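Long-range contacts in glucoamylase (Thermoanaerobacterium thermosaccharolyticum, PDB 1LF6), which probably removes glucose units one at a time, as beta-D-glucose, from the non-reducing ends of alpha-1,4-linked glucans: residues 73-78 / 151-156; 378-383 / 392-397; 534-539 / 550-555. One frame throughout, in Å; residues are numbered along the deposited sequence.

The three contacts fall in the two halves of the enzyme. Contact 1 pairs two strands of the N-terminal beta sandwich. Contacts 2 and 3 belong to the helical (alpha/alpha) barrel of glycosyl hydrolase family 15. The centre of contact 1 is about 39 Å from that of contact 2 and about 50 Å from that of contact 3, so it is remote from the catalytic groups. Contacts 2 and 3 approach to about 7 Å between nearest atoms without touching. Contact 2 reaches the active site: the Gln394 side chain is about 3 Å from that of Glu438, the likely proton donor. In contact 3, the Phe536 side chain stays about 11 Å from that of Glu435, the likely proton acceptor.

Contact 1: residues 73-78 / 151-156; sequences KEIKFI and LYLAYD
Leu153 meets Phe77 with its CG trans to the backbone nitrogen and beside the carbonyl carbon (chi1 -177°), and the next torsion turns the CD1 branch over the aromatic ring. Phe77 and Leu153 project on the same face of the sheet, with the CG of Phe77 beside its own backbone nitrogen, and there the ring takes the methyl on one face. The result is a CH-pi contact, with Leu153 CD1 3.8 Å from the centroid of the Phe77 ring and 22° off its normal. The methyl sits toward the rim, and its closest ring atom is CE1. Leu151 CD1 meets the same ring obliquely, 3.7 Å from Phe77 CD1. Further along, Ile75 CG1 comes to the edge of the Tyr155 ring, 3.7 Å from Tyr155 CD1, and Ile75 CG2 touches the methyl Leu153 CD1.

The backbones run antiparallel, with segment axes at 155°. Lys76 with Ala154 and Ile78 with Tyr152 are hydrogen-bonded pairs. Ile78 N reaches Tyr152 O at 2.7 Å, and Tyr152 N returns a bond of 2.7 Å to Ile78 O. Ile75 with Tyr155 and Phe77 with Leu153 are non-hydrogen-bonded pairs. The long chain of Lys76 leaves this interface to form a salt bridge with Asp88, and the hydroxyl of Tyr155 bonds to Thr188.

The two strands are central in an antiparallel sheet. Strand 58-63 flanks residues 73-78, and strand 230-236 flanks residues 151-156. The face with Ile75, Leu153 and Tyr155 packs on strand 243-251 of the other sheet of the sandwich. On the reverse face, helix 209-216 lies against Ile78, Tyr152 and Ala154.

Contact 2: residues 378-383 / 392-397; sequences IPQNTW and GIQLDE
Gly392 O is gripped by two waters that tie it to the loop 378-383. Water 1 donates to Gly392 O at 2.7 Å and to Ile378 O at 3.0 Å. It accepts from Gln394 N at 2.9 Å, so three backbone groups hold it. Water 2 donates to Gly392 O at 2.9 Å and takes the N-H of Gln380 at 3.1 Å. The two chains are thus joined through water.

Gln380 fills the space between them. Its side chain is extended, with CG trans to the backbone nitrogen (chi1 -179°), and runs alongside Gly392. Gln380 CB lies 3.4 Å from Gly392 N. Gln380 CG also passes 3.3 Å from Gln394 NE2, and the two amide planes are turned 62° apart. With an alanine here, a gap would probably open beside Gly392, and the amide of Gln394 would be likely to lose its side support. At the start of helix 395-407, Ile378 CG1 rests 3.6 Å from Glu397 O; that oxygen takes a hydrogen bond from the hydroxyl of Ser342.

The polar end of Gln394 is held from several sides. OE1 accepts from Arg343, while NE2 bonds to Gln434 and to Glu438, the likely proton donor. The amide therefore has little freedom to rotate. The Gln380 side chain also touches Glu438 and Gln434. This chemistry is consistent with Gln394 acting as a second-shell residue that holds Glu438.

Contact 3: residues 534-539 / 550-555; sequences PSFLEL and PKILNT
Thr555 presses its methyl squarely onto the ring of Phe536. Thr555 CG2 lies 3.3 Å from the centroid of the Phe536 ring and only 7° off its normal, a close CH-pi contact over the middle of the face. The side chains approach from opposite directions. Phe536 holds its CG between the backbone nitrogen and the carbonyl carbon (chi1 79°), the crowded position, and this turns the ring toward the helix. Ile552 adds an aliphatic contact one turn earlier. Its CD1 methyl is 3.9 Å from Phe536 CD2, and it also meets Leu539 CD1 at 4.1 Å.

The next shell fixes these groups. Leu537 CG lies over the opposite face of the Phe536 ring, 3.8 Å above its plane and toward the rim. The ring is therefore sandwiched between Thr555 and Leu537. The threonine is held by its own helix: Thr555 OG1 donates to Lys551 O at 2.7 Å. Thr555 N bonds to the same oxygen at 3.1 Å, from the other face of the carbonyl plane. The hydroxyl also accepts from the backbone N-H of Tyr502. This fixes the rotation of the side chain and directs its methyl at the ring.

Farther out, Tyr609 of helix 600-612 packs on Leu537 and Ile552. Tyr502 touches Leu539 and Ile552. Ser535, in the 3-10 turn 534-536, bonds through its hydroxyl to Asp533 and Arg436, which ties the turn to Arg436.

The Phe536 side chain is about 11 Å from that of Glu435, the likely proton acceptor, and does not touch it. The contact joins a 3-10 turn, leading into the short helix 538-541, to the first turns of helix 550-562. Apolar side chains of the two pack together within the (alpha/alpha) barrel domain of glycosyl hydrolase family 15.

Contact 1: residues 73-78 / 151-156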
loop_
_atom_site.group_PDB
_atom_site.type_symbol
_atom_site.label_atom_id
_atom_site.label_comp_id
_atom_site.label_asym_id
_atom_site.label_seq_id
_atom_site.Cartn_x
_atom_site.Cartn_y
_atom_site.Cartn_z
ATOM N N LYS A 73 -3.525 -4.175 -15.731
ATOM C CA LYS A 73 -3.039 -5.308 -14.961
ATOM C C LYS A 73 -1.531 -5.402 -15.157
ATOM O O LYS A 73 -0.777 -5.568 -14.196
ATOM C CB LYS A 73 -3.728 -6.593 -15.427
ATOM C CG LYS A 73 -3.424 -7.827 -14.584
ATOM C CD LYS A 73 -2.268 -8.632 -15.144
ATOM C CE LYS A 73 -2.096 -9.946 -14.390
ATOM N NZ LYS A 73 -1.058 -10.817 -15.010
ATOM N N GLU A 74 -1.098 -5.275 -16.411
ATOM C CA GLU A 74 0.316 -5.345 -16.754
ATOM C C GLU A 74 0.645 -4.778 -18.129
ATOM O O GLU A 74 -0.227 -4.597 -18.976
ATOM C CB GLU A 74 0.811 -6.788 -16.751
ATOM C CG GLU A 74 0.968 -7.438 -15.405
ATOM C CD GLU A 74 1.739 -8.734 -15.521
ATOM O OE1 GLU A 74 1.343 -9.575 -16.359
ATOM O OE2 GLU A 74 2.738 -8.909 -14.784
ATOM N N ILE A 75 1.932 -4.512 -18.323
ATOM C CA ILE A 75 2.481 -4.024 -19.584
ATOM C C ILE A 75 3.874 -4.641 -19.578
ATOM O O ILE A 75 4.767 -4.168 -18.871
ATOM C CB ILE A 75 2.617 -2.489 -19.624
ATOM C CG1 ILE A 75 1.254 -1.827 -19.427
ATOM C CG2 ILE A 75 3.186 -2.065 -20.975
ATOM C CD1 ILE A 75 1.310 -0.305 -19.368
ATOM N N LYS A 76 4.051 -5.713 -20.345
ATOM C CA LYS A 76 5.330 -6.405 -20.384
ATOM C C LYS A 76 5.837 -6.696 -21.789
ATOM O O LYS A 76 5.097 -6.596 -22.774
ATOM C CB LYS A 76 5.222 -7.722 -19.613
ATOM C CG LYS A 76 4.269 -8.720 -20.265
ATOM C CD LYS A 76 4.093 -9.968 -19.419
ATOM C CE LYS A 76 3.078 -10.912 -20.052
ATOM N NZ LYS A 76 2.885 -12.143 -19.242
ATOM N N PHE A 77 7.111 -7.065 -21.867
ATOM C CA PHE A 77 7.741 -7.395 -23.138
ATOM C C PHE A 77 7.903 -8.898 -23.289
ATOM O O PHE A 77 8.155 -9.608 -22.312
ATOM C CB PHE A 77 9.121 -6.740 -23.244
ATOM C CG PHE A 77 9.077 -5.294 -23.632
ATOM C CD1 PHE A 77 8.610 -4.914 -24.887
ATOM C CD2 PHE A 77 9.494 -4.309 -22.745
ATOM C CE1 PHE A 77 8.558 -3.574 -25.251
ATOM C CE2 PHE A 77 9.446 -2.970 -23.100
ATOM C CZ PHE A 77 8.977 -2.600 -24.357
ATOM N N ILE A 78 7.747 -9.370 -24.522
ATOM C CA ILE A 78 7.918 -10.781 -24.838
ATOM C C ILE A 78 8.915 -10.829 -25.989
ATOM O O ILE A 78 8.760 -10.115 -26.981
ATOM C CB ILE A 78 6.599 -11.442 -25.301
ATOM C CG1 ILE A 78 5.503 -11.212 -24.259
ATOM C CG2 ILE A 78 6.819 -12.938 -25.507
ATOM C CD1 ILE A 78 5.838 -11.759 -22.881
ATOM N N LEU A 151 10.784 -8.495 -30.767
ATOM C CA LEU A 151 10.322 -7.946 -29.501
ATOM C C LEU A 151 8.854 -7.560 -29.582
ATOM O O LEU A 151 8.448 -6.811 -30.473
ATOM C CB LEU A 151 11.159 -6.722 -29.125
ATOM C CG LEU A 151 10.827 -6.057 -27.791
ATOM C CD1 LEU A 151 11.180 -6.988 -26.641
ATOM C CD2 LEU A 151 11.602 -4.755 -27.677
ATOM N N TYR A 152 8.060 -8.075 -28.650
ATOM C CA TYR A 152 6.635 -7.776 -28.628
ATOM C C TYR A 152 6.206 -7.194 -27.287
ATOM O O TYR A 152 6.728 -7.566 -26.236
ATOM C CB TYR A 152 5.819 -9.038 -28.931
ATOM C CG TYR A 152 6.272 -9.782 -30.171
ATOM C CD1 TYR A 152 7.317 -10.702 -30.110
ATOM C CD2 TYR A 152 5.668 -9.552 -31.408
ATOM C CE1 TYR A 152 7.751 -11.376 -31.249
ATOM C CE2 TYR A 152 6.095 -10.219 -32.555
ATOM C CZ TYR A 152 7.139 -11.129 -32.467
ATOM O OH TYR A 152 7.577 -11.784 -33.598
ATOM N N LEU A 153 5.249 -6.275 -27.342
ATOM C CA LEU A 153 4.721 -5.620 -26.155
ATOM C C LEU A 153 3.295 -6.107 -25.926
ATOM O O LEU A 153 2.468 -6.070 -26.839
ATOM C CB LEU A 153 4.724 -4.100 -26.353
ATOM C CG LEU A 153 4.269 -3.231 -25.175
ATOM C CD1 LEU A 153 5.226 -3.422 -24.011
ATOM C CD2 LEU A 153 4.230 -1.766 -25.593
ATOM N N ALA A 154 3.010 -6.565 -24.709
ATOM C CA ALA A 154 1.677 -7.058 -24.366
ATOM C C ALA A 154 1.055 -6.187 -23.284
ATOM O O ALA A 154 1.510 -6.175 -22.142
ATOM C CB ALA A 154 1.755 -8.505 -23.896
ATOM N N TYR A 155 0.017 -5.451 -23.664
ATOM C CA TYR A 155 -0.693 -4.560 -22.758
ATOM C C TYR A 155 -2.008 -5.208 -22.333
ATOM O O TYR A 155 -2.833 -5.547 -23.179
ATOM C CB TYR A 155 -0.969 -3.228 -23.464
ATOM C CG TYR A 155 -1.971 -2.335 -22.769
ATOM C CD1 TYR A 155 -1.801 -1.966 -21.437
ATOM C CD2 TYR A 155 -3.090 -1.849 -23.450
ATOM C CE1 TYR A 155 -2.718 -1.133 -20.798
ATOM C CE2 TYR A 155 -4.010 -1.015 -22.821
ATOM C CZ TYR A 155 -3.817 -0.662 -21.494
ATOM O OH TYR A 155 -4.718 0.167 -20.871
ATOM N N ASP A 156 -2.206 -5.375 -21.027
ATOM C CA ASP A 156 -3.435 -5.985 -20.528
ATOM C C ASP A 156 -4.307 -4.990 -19.769
ATOM O O ASP A 156 -4.088 -4.728 -18.588
ATOM C CB ASP A 156 -3.114 -7.167 -19.616
ATOM C CG ASP A 156 -4.356 -7.915 -19.182
ATOM O OD1 ASP A 156 -4.217 -8.903 -18.440
ATOM O OD2 ASP A 156 -5.473 -7.521 -19.584
#

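Contact 2: residues 378-383 / 392-397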
loop_
_atom_site.group_PDB
_atom_site.type_symbol
_atom_site.label_atom_id
_atom_site.label_comp_id
_atom_site.label_asym_id
_atom_site.label_seq_id
_atom_site.Cartn_x
_atom_site.Cartn_y
_atom_site.Cartn_z
ATOM N N ILE A 378 -16.623 7.216 13.046
ATOM C CA ILE A 378 -15.690 6.673 12.064
ATOM C C ILE A 378 -16.038 5.225 11.717
ATOM O O ILE A 378 -15.929 4.333 12.561
ATOM C CB ILE A 378 -14.231 6.696 12.587
ATOM C CG1 ILE A 378 -13.781 8.144 12.848
ATOM C CG2 ILE A 378 -13.299 6.023 11.570
ATOM C CD1 ILE A 378 -13.694 8.999 11.597
ATOM N N PRO A 379 -16.468 4.970 10.474
ATOM C CA PRO A 379 -16.799 3.584 10.107
ATOM C C PRO A 379 -15.522 2.741 9.989
ATOM O O PRO A 379 -14.429 3.298 9.861
ATOM C CB PRO A 379 -17.544 3.742 8.779
ATOM C CG PRO A 379 -16.958 4.995 8.202
ATOM C CD PRO A 379 -16.799 5.912 9.392
ATOM N N GLN A 380 -15.656 1.414 10.054
ATOM C CA GLN A 380 -14.501 0.521 9.973
ATOM C C GLN A 380 -13.492 1.072 8.974
ATOM O O GLN A 380 -12.310 1.194 9.277
ATOM C CB GLN A 380 -14.920 -0.895 9.559
ATOM C CG GLN A 380 -13.744 -1.868 9.481
ATOM C CD GLN A 380 -14.168 -3.329 9.378
ATOM O OE1 GLN A 380 -13.350 -4.207 9.210
ATOM N NE2 GLN A 380 -15.441 -3.583 9.478
ATOM N N ASN A 381 -13.983 1.406 7.785
ATOM C CA ASN A 381 -13.164 1.990 6.737
ATOM C C ASN A 381 -14.094 2.647 5.725
ATOM O O ASN A 381 -15.306 2.436 5.756
ATOM C CB ASN A 381 -12.265 0.932 6.072
ATOM C CG ASN A 381 -13.036 -0.288 5.591
ATOM O OD1 ASN A 381 -12.491 -1.390 5.520
ATOM N ND2 ASN A 381 -14.295 -0.096 5.247
ATOM N N THR A 382 -13.527 3.459 4.843
ATOM C CA THR A 382 -14.323 4.149 3.838
ATOM C C THR A 382 -13.616 4.152 2.495
ATOM O O THR A 382 -12.402 3.943 2.420
ATOM C CB THR A 382 -14.539 5.625 4.212
ATOM O OG1 THR A 382 -13.261 6.251 4.367
ATOM C CG2 THR A 382 -15.323 5.761 5.505
ATOM N N TRP A 383 -14.382 4.394 1.435
ATOM C CA TRP A 383 -13.800 4.501 0.107
ATOM C C TRP A 383 -13.122 5.863 0.162
ATOM O O TRP A 383 -13.405 6.659 1.060
ATOM C CB TRP A 383 -14.883 4.537 -0.967
ATOM C CG TRP A 383 -15.735 3.328 -1.011
ATOM C CD1 TRP A 383 -16.854 3.085 -0.270
ATOM C CD2 TRP A 383 -15.554 2.189 -1.856
ATOM N NE1 TRP A 383 -17.388 1.863 -0.606
ATOM C CE2 TRP A 383 -16.608 1.292 -1.577
ATOM C CE3 TRP A 383 -14.601 1.839 -2.823
ATOM C CZ2 TRP A 383 -16.741 0.062 -2.234
ATOM C CZ3 TRP A 383 -14.730 0.619 -3.475
ATOM C CH2 TRP A 383 -15.796 -0.257 -3.176
ATOM N N GLY A 392 -17.745 -2.482 10.673
ATOM C CA GLY A 392 -17.274 -2.956 11.957
ATOM C C GLY A 392 -17.083 -1.765 12.880
ATOM O O GLY A 392 -16.861 -0.646 12.416
ATOM N N ILE A 393 -17.177 -1.996 14.185
ATOM C CA ILE A 393 -17.007 -0.933 15.162
ATOM C C ILE A 393 -15.661 -1.048 15.879
ATOM O O ILE A 393 -15.485 -1.891 16.760
ATOM C CB ILE A 393 -18.133 -0.970 16.221
ATOM C CG1 ILE A 393 -19.498 -0.813 15.537
ATOM C CG2 ILE A 393 -17.902 0.112 17.268
ATOM C CD1 ILE A 393 -19.657 0.469 14.727
ATOM N N GLN A 394 -14.716 -0.195 15.501
ATOM C CA GLN A 394 -13.382 -0.204 16.109
ATOM C C GLN A 394 -13.189 1.064 16.927
ATOM O O GLN A 394 -13.078 2.152 16.369
ATOM C CB GLN A 394 -12.306 -0.281 15.015
ATOM C CG GLN A 394 -12.174 -1.655 14.369
ATOM C CD GLN A 394 -11.380 -1.638 13.070
ATOM O OE1 GLN A 394 -10.381 -0.927 12.941
ATOM N NE2 GLN A 394 -11.814 -2.437 12.106
ATOM N N LEU A 395 -13.145 0.916 18.246
ATOM C CA LEU A 395 -12.983 2.053 19.135
ATOM C C LEU A 395 -11.679 2.805 18.931
ATOM O O LEU A 395 -11.647 4.039 19.025
ATOM C CB LEU A 395 -13.114 1.608 20.600
ATOM C CG LEU A 395 -14.541 1.545 21.157
ATOM C CD1 LEU A 395 -15.090 2.955 21.309
ATOM C CD2 LEU A 395 -15.436 0.727 20.231
ATOM N N ASP A 396 -10.604 2.074 18.651
ATOM C CA ASP A 396 -9.320 2.721 18.444
ATOM C C ASP A 396 -9.432 3.681 17.276
ATOM O O ASP A 396 -8.797 4.736 17.277
ATOM C CB ASP A 396 -8.209 1.683 18.208
ATOM C CG ASP A 396 -8.313 0.991 16.868
ATOM O OD1 ASP A 396 -9.427 0.575 16.493
ATOM O OD2 ASP A 396 -7.265 0.846 16.198
ATOM N N GLU A 397 -10.269 3.342 16.296
ATOM C CA GLU A 397 -10.440 4.219 15.141
ATOM C C GLU A 397 -11.266 5.478 15.444
ATOM O O GLU A 397 -11.212 6.452 14.694
ATOM C CB GLU A 397 -11.037 3.441 13.961
ATOM C CG GLU A 397 -10.036 2.482 13.305
ATOM C CD GLU A 397 -10.422 2.091 11.890
ATOM O OE1 GLU A 397 -9.539 2.121 11.002
ATOM O OE2 GLU A 397 -11.601 1.753 11.657
HETATM O O HOH W 1 -15.414 1.513 13.297
HETATM O O HOH W 2 -18.553 1.238 11.060
#

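Contact 3: residues 534-539 / 550-555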
loop_
_atom_site.group_PDB
_atom_site.type_symbol
_atom_site.label_atom_id
_atom_site.label_comp_id
_atom_site.label_asym_id
_atom_site.label_seq_id
_atom_site.Cartn_x
_atom_site.Cartn_y
_atom_site.Cartn_z
ATOM N N PRO A 534 1.427 -8.678 20.407
ATOM C CA PRO A 534 2.360 -7.580 20.684
ATOM C C PRO A 534 1.718 -6.194 20.699
ATOM O O PRO A 534 2.345 -5.221 21.119
ATOM C CB PRO A 534 3.408 -7.728 19.587
ATOM C CG PRO A 534 2.666 -8.383 18.490
ATOM C CD PRO A 534 1.826 -9.406 19.192
ATOM N N SER A 535 0.467 -6.116 20.252
ATOM C CA SER A 535 -0.265 -4.855 20.218
ATOM C C SER A 535 -0.410 -4.235 21.603
ATOM O O SER A 535 -0.713 -3.047 21.722
ATOM C CB SER A 535 -1.661 -5.064 19.617
ATOM O OG SER A 535 -1.578 -5.512 18.274
ATOM N N PHE A 536 -0.222 -5.034 22.649
ATOM C CA PHE A 536 -0.346 -4.504 23.999
ATOM C C PHE A 536 0.676 -3.393 24.204
ATOM O O PHE A 536 0.498 -2.542 25.071
ATOM C CB PHE A 536 -0.133 -5.598 25.051
ATOM C CG PHE A 536 1.310 -5.938 25.290
ATOM C CD1 PHE A 536 2.016 -6.721 24.382
ATOM C CD2 PHE A 536 1.969 -5.459 26.419
ATOM C CE1 PHE A 536 3.358 -7.021 24.591
ATOM C CE2 PHE A 536 3.312 -5.752 26.637
ATOM C CZ PHE A 536 4.011 -6.536 25.720
ATOM N N LEU A 537 1.741 -3.399 23.407
ATOM C CA LEU A 537 2.766 -2.368 23.534
ATOM C C LEU A 537 2.202 -0.988 23.220
ATOM O O LEU A 537 2.874 0.027 23.426
ATOM C CB LEU A 537 3.970 -2.665 22.626
ATOM C CG LEU A 537 4.871 -3.829 23.057
ATOM C CD1 LEU A 537 5.975 -4.031 22.022
ATOM C CD2 LEU A 537 5.462 -3.549 24.447
ATOM N N GLU A 538 0.973 -0.954 22.714
ATOM C CA GLU A 538 0.317 0.311 22.407
ATOM C C GLU A 538 0.104 1.072 23.707
ATOM O O GLU A 538 0.032 2.304 23.714
ATOM C CB GLU A 538 -1.026 0.065 21.731
ATOM C CG GLU A 538 -0.912 -0.309 20.267
ATOM C CD GLU A 538 -0.451 0.850 19.411
ATOM O OE1 GLU A 538 0.771 1.115 19.354
ATOM O OE2 GLU A 538 -1.321 1.510 18.804
ATOM N N LEU A 539 0.000 0.315 24.800
ATOM C CA LEU A 539 -0.188 0.885 26.129
ATOM C C LEU A 539 0.949 1.852 26.445
ATOM O O LEU A 539 0.713 2.952 26.935
ATOM C CB LEU A 539 -0.221 -0.220 27.196
ATOM C CG LEU A 539 -1.475 -1.100 27.293
ATOM C CD1 LEU A 539 -1.149 -2.357 28.092
ATOM C CD2 LEU A 539 -2.619 -0.318 27.943
ATOM N N PRO A 550 6.042 -3.636 35.561
ATOM C CA PRO A 550 6.248 -5.090 35.599
ATOM C C PRO A 550 5.221 -5.917 34.805
ATOM O O PRO A 550 5.522 -7.030 34.376
ATOM C CB PRO A 550 6.248 -5.406 37.099
ATOM C CG PRO A 550 5.434 -4.276 37.699
ATOM C CD PRO A 550 5.907 -3.082 36.920
ATOM N N LYS A 551 4.021 -5.380 34.600
ATOM C CA LYS A 551 3.015 -6.109 33.834
ATOM C C LYS A 551 3.429 -6.132 32.366
ATOM O O LYS A 551 3.204 -7.116 31.659
ATOM C CB LYS A 551 1.630 -5.469 33.995
ATOM C CG LYS A 551 1.053 -5.602 35.406
ATOM C CD LYS A 551 -0.420 -5.234 35.441
ATOM C CE LYS A 551 -1.054 -5.500 36.810
ATOM N NZ LYS A 551 -0.488 -4.626 37.871
ATOM N N ILE A 552 4.038 -5.038 31.915
ATOM C CA ILE A 552 4.524 -4.936 30.542
ATOM C C ILE A 552 5.687 -5.910 30.353
ATOM O O ILE A 552 5.735 -6.650 29.371
ATOM C CB ILE A 552 5.029 -3.504 30.227
ATOM C CG1 ILE A 552 3.848 -2.524 30.221
ATOM C CG2 ILE A 552 5.782 -3.488 28.892
ATOM C CD1 ILE A 552 2.802 -2.817 29.160
ATOM N N LEU A 553 6.627 -5.908 31.296
ATOM C CA LEU A 553 7.785 -6.800 31.215
ATOM C C LEU A 553 7.365 -8.268 31.213
ATOM O O LEU A 553 7.911 -9.070 30.460
ATOM C CB LEU A 553 8.748 -6.525 32.380
ATOM C CG LEU A 553 9.615 -5.257 32.295
ATOM C CD1 LEU A 553 10.447 -5.285 31.022
ATOM C CD2 LEU A 553 8.742 -4.025 32.299
ATOM N N ASN A 554 6.386 -8.612 32.048
ATOM C CA ASN A 554 5.899 -9.983 32.130
ATOM C C ASN A 554 5.308 -10.425 30.792
ATOM O O ASN A 554 5.513 -11.555 30.347
ATOM C CB ASN A 554 4.817 -10.108 33.211
ATOM C CG ASN A 554 5.383 -10.098 34.623
ATOM O OD1 ASN A 554 4.640 -9.958 35.596
ATOM N ND2 ASN A 554 6.693 -10.260 34.742
ATOM N N THR A 555 4.559 -9.526 30.166
ATOM C CA THR A 555 3.923 -9.823 28.893
ATOM C C THR A 555 4.994 -10.024 27.826
ATOM O O THR A 555 4.912 -10.939 27.010
ATOM C CB THR A 555 2.971 -8.674 28.482
ATOM O OG1 THR A 555 2.040 -8.428 29.546
ATOM C CG2 THR A 555 2.202 -9.039 27.224
#